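Local coordinates for protein hellethionin-D (Helleborus purpurascens, PDB 3SZS) that is a small plant-defence toxin of the thionin family that seems to act on animal cell membranes, though its precise function is not known, at residues R10-A15 and I28-I33. Residues are numbered along the deposited sequence; the frame is centred on the assembly and turned at random.
Sequences RNCYNA and ILCDCI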
ATOM      1  N   ARG A  10       0.099   4.266  -5.044  1.00 61.02           N
ATOM      2  CA  ARG A  10       1.437   3.937  -4.518  1.00 59.22           C
ATOM      3  C   ARG A  10       2.032   5.083  -3.701  1.00 54.31           C
ATOM      4  O   ARG A  10       2.562   4.860  -2.618  1.00 50.39           O
ATOM      5  CB  ARG A  10       2.392   3.547  -5.662  1.00 67.02           C
ATOM      6  CG  ARG A  10       3.900   3.542  -5.314  1.00 67.44           C
ATOM      7  CD  ARG A  10       4.244   2.715  -4.064  1.00 61.92           C
ATOM      8  NE  ARG A  10       3.857   1.313  -4.199  1.00 63.85           N
ATOM      9  CZ  ARG A  10       3.725   0.453  -3.188  1.00 58.77           C
ATOM     10  NH1 ARG A  10       3.926   0.831  -1.927  1.00 54.24           N
ATOM     11  NH2 ARG A  10       3.371  -0.799  -3.445  1.00 61.08           N
ATOM     12  N   ASN A  11       1.962   6.298  -4.227  1.00 56.02           N
ATOM     13  CA  ASN A  11       2.432   7.470  -3.492  1.00 52.15           C
ATOM     14  C   ASN A  11       1.601   7.702  -2.259  1.00 45.69           C
ATOM     15  O   ASN A  11       2.125   8.059  -1.206  1.00 40.96           O
ATOM     16  CB  ASN A  11       2.397   8.708  -4.373  1.00 57.01           C
ATOM     17  CG  ASN A  11       3.552   8.752  -5.320  1.00 63.88           C
ATOM     18  OD1 ASN A  11       4.640   9.200  -4.950  1.00 65.94           O
ATOM     19  ND2 ASN A  11       3.341   8.286  -6.553  1.00 72.09           N
ATOM     20  N   CYS A  12       0.297   7.487  -2.399  1.00 45.50           N
ATOM     21  CA  CYS A  12      -0.592   7.527  -1.265  1.00 40.67           C
ATOM     22  C   CYS A  12      -0.027   6.626  -0.158  1.00 35.39           C
ATOM     23  O   CYS A  12       0.144   7.073   0.968  1.00 31.65           O
ATOM     24  CB  CYS A  12      -2.017   7.122  -1.684  1.00 42.41           C
ATOM     25  SG  CYS A  12      -3.243   7.123  -0.336  1.00 40.44           S
ATOM     26  N   TYR A  13       0.302   5.376  -0.504  1.00 36.55           N
ATOM     27  CA  TYR A  13       0.739   4.378   0.477  1.00 33.45           C
ATOM     28  C   TYR A  13       2.045   4.754   1.168  1.00 32.01           C
ATOM     29  O   TYR A  13       2.137   4.700   2.399  1.00 28.14           O
ATOM     30  CB  TYR A  13       0.895   2.987  -0.157  1.00 37.13           C
ATOM     31  CG  TYR A  13       1.299   1.926   0.848  1.00 34.87           C
ATOM     32  CD1 TYR A  13       0.334   1.185   1.528  1.00 32.66           C
ATOM     33  CD2 TYR A  13       2.646   1.679   1.140  1.00 36.41           C
ATOM     34  CE1 TYR A  13       0.691   0.218   2.472  1.00 32.00           C
ATOM     35  CE2 TYR A  13       3.017   0.707   2.084  1.00 36.64           C
ATOM     36  CZ  TYR A  13       2.030  -0.016   2.754  1.00 34.21           C
ATOM     37  OH  TYR A  13       2.364  -0.982   3.699  1.00 34.03           O
ATOM     38  N   ASN A  14       3.059   5.099   0.380  1.00 34.94           N
ATOM     39  CA  ASN A  14       4.360   5.457   0.950  1.00 34.71           C
ATOM     40  C   ASN A  14       4.302   6.659   1.896  1.00 30.74           C
ATOM     41  O   ASN A  14       4.898   6.621   2.976  1.00 28.51           O
ATOM     42  CB  ASN A  14       5.400   5.701  -0.142  1.00 39.69           C
ATOM     43  CG  ASN A  14       5.739   4.440  -0.913  1.00 45.02           C
ATOM     44  OD1 ASN A  14       5.502   3.324  -0.447  1.00 45.28           O
ATOM     45  ND2 ASN A  14       6.290   4.614  -2.104  1.00 50.07           N
ATOM     46  N   ALA A  15       3.584   7.712   1.499  1.00 30.32           N
ATOM     47  CA  ALA A  15       3.454   8.906   2.346  1.00 27.35           C
ATOM     48  C   ALA A  15       2.696   8.569   3.633  1.00 24.23           C
ATOM     49  O   ALA A  15       3.067   9.022   4.722  1.00 21.70           O
ATOM     50  CB  ALA A  15       2.769  10.045   1.589  1.00 29.21           C
ATOM     51  N   ILE A  28      -6.094   0.515   3.550  1.00 24.37           N
ATOM     52  CA  ILE A  28      -7.481   0.967   3.515  1.00 25.49           C
ATOM     53  C   ILE A  28      -7.591   2.338   2.869  1.00 28.09           C
ATOM     54  O   ILE A  28      -8.423   2.546   1.979  1.00 30.69           O
ATOM     55  CB  ILE A  28      -8.139   1.012   4.926  1.00 23.26           C
ATOM     56  CG1 ILE A  28      -8.404  -0.404   5.425  1.00 22.51           C
ATOM     57  CG2 ILE A  28      -9.483   1.801   4.905  1.00 24.85           C
ATOM     58  CD1 ILE A  28      -8.764  -0.455   6.924  1.00 21.60           C
ATOM     59  N   LEU A  29      -6.743   3.264   3.309  1.00 27.01           N
ATOM     60  CA  LEU A  29      -6.825   4.655   2.839  1.00 29.73           C
ATOM     61  C   LEU A  29      -6.416   4.792   1.374  1.00 33.91           C
ATOM     62  O   LEU A  29      -6.989   5.605   0.635  1.00 38.52           O
ATOM     63  CB  LEU A  29      -5.986   5.582   3.733  1.00 27.28           C
ATOM     64  CG  LEU A  29      -6.445   5.613   5.201  1.00 26.00           C
ATOM     65  CD1 LEU A  29      -5.564   6.520   6.048  1.00 25.62           C
ATOM     66  CD2 LEU A  29      -7.900   6.034   5.315  1.00 30.68           C
ATOM     67  N   CYS A  30      -5.443   3.990   0.948  1.00 34.30           N
ATOM     68  CA  CYS A  30      -4.875   4.124  -0.401  1.00 38.93           C
ATOM     69  C   CYS A  30      -5.333   3.053  -1.386  1.00 43.15           C
ATOM     70  O   CYS A  30      -4.806   2.966  -2.500  1.00 48.65           O
ATOM     71  CB  CYS A  30      -3.344   4.134  -0.287  1.00 37.97           C
ATOM     72  SG  CYS A  30      -2.748   5.479   0.776  1.00 32.71           S
ATOM     73  N   ASP A  31      -6.338   2.268  -1.000  1.00 42.52           N
ATOM     74  CA  ASP A  31      -6.775   1.122  -1.798  1.00 46.15           C
ATOM     75  C   ASP A  31      -5.550   0.242  -2.168  1.00 47.15           C
ATOM     76  O   ASP A  31      -5.236   0.058  -3.341  1.00 51.69           O
ATOM     77  CB  ASP A  31      -7.542   1.598  -3.056  1.00 53.23           C
ATOM     78  CG  ASP A  31      -9.019   1.971  -2.785  1.00 54.75           C
ATOM     79  OD1 ASP A  31      -9.529   1.753  -1.667  1.00 53.32           O
ATOM     80  OD2 ASP A  31      -9.687   2.466  -3.723  1.00 63.60           O
ATOM     81  N   CYS A  32      -4.829  -0.249  -1.155  1.00 42.59           N
ATOM     82  CA  CYS A  32      -3.712  -1.198  -1.382  1.00 44.65           C
ATOM     83  C   CYS A  32      -3.857  -2.445  -0.510  1.00 41.38           C
ATOM     84  O   CYS A  32      -4.673  -2.475   0.420  1.00 37.50           O
ATOM     85  CB  CYS A  32      -2.343  -0.551  -1.118  1.00 44.04           C
ATOM     86  SG  CYS A  32      -2.035   0.980  -2.031  1.00 50.10           S
ATOM     87  N   ILE A  33      -3.044  -3.460  -0.814  1.00 43.82           N
ATOM     88  CA  ILE A  33      -3.101  -4.760  -0.136  1.00 42.21           C
ATOM     89  C   ILE A  33      -1.708  -5.258   0.250  1.00 43.31           C
ATOM     90  O   ILE A  33      -0.700  -4.729  -0.219  1.00 45.64           O
ATOM     91  CB  ILE A  33      -3.810  -5.836  -1.012  1.00 46.43           C
ATOM     92  CG1 ILE A  33      -3.067  -6.065  -2.344  1.00 53.54           C
ATOM     93  CG2 ILE A  33      -5.254  -5.430  -1.269  1.00 46.03           C
ATOM     94  CD1 ILE A  33      -3.705  -7.127  -3.241  1.00 59.38           C
TER
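Cys-12 and Cys-30 are joined covalently, SG to SG at 2.0 Å, with a torsion of -74° about the sulfur-sulfur bond, and this disulfide ties helix 7-18 to the turn where the chain leaves helix 23-29. Cysteine suits both places because its thiol can form this covalent link, which holds the CA atoms of Cys-12 and Cys-30 5.5 Å apart. On Cys-12 the sulfur stands anti to the backbone N (chi1 180°), beside the carbonyl carbon, where it meets Cys-30 SG.

Beside the bridge lies Tyr-13. Its CB packs 4.4 Å from Cys-30 CB and 4.0 Å from Cys-32 SG, while ring atom CD1 is 4.1 Å from Cys-32 CB. Cys-32 SG lies obliquely to the Tyr-13 ring, 5.3 Å from its centroid, in a sulfur-aromatic contact. Cys-32 in turn forms a disulfide with Cys-4 on the partner strand of the small antiparallel sheet.

Tyrosine suits this buried place, giving an apolar ring to Cys-32 and a hydroxyl that hydrogen-bonds His-34 NE2. Further out, Arg-10 NH1 hydrogen-bonds Ser-2 OG and, weakly, Asn-14 OD1. One bridge joins helix to turn and the other lies against Tyr-13, consistent with a small fold stabilised largely by disulfides.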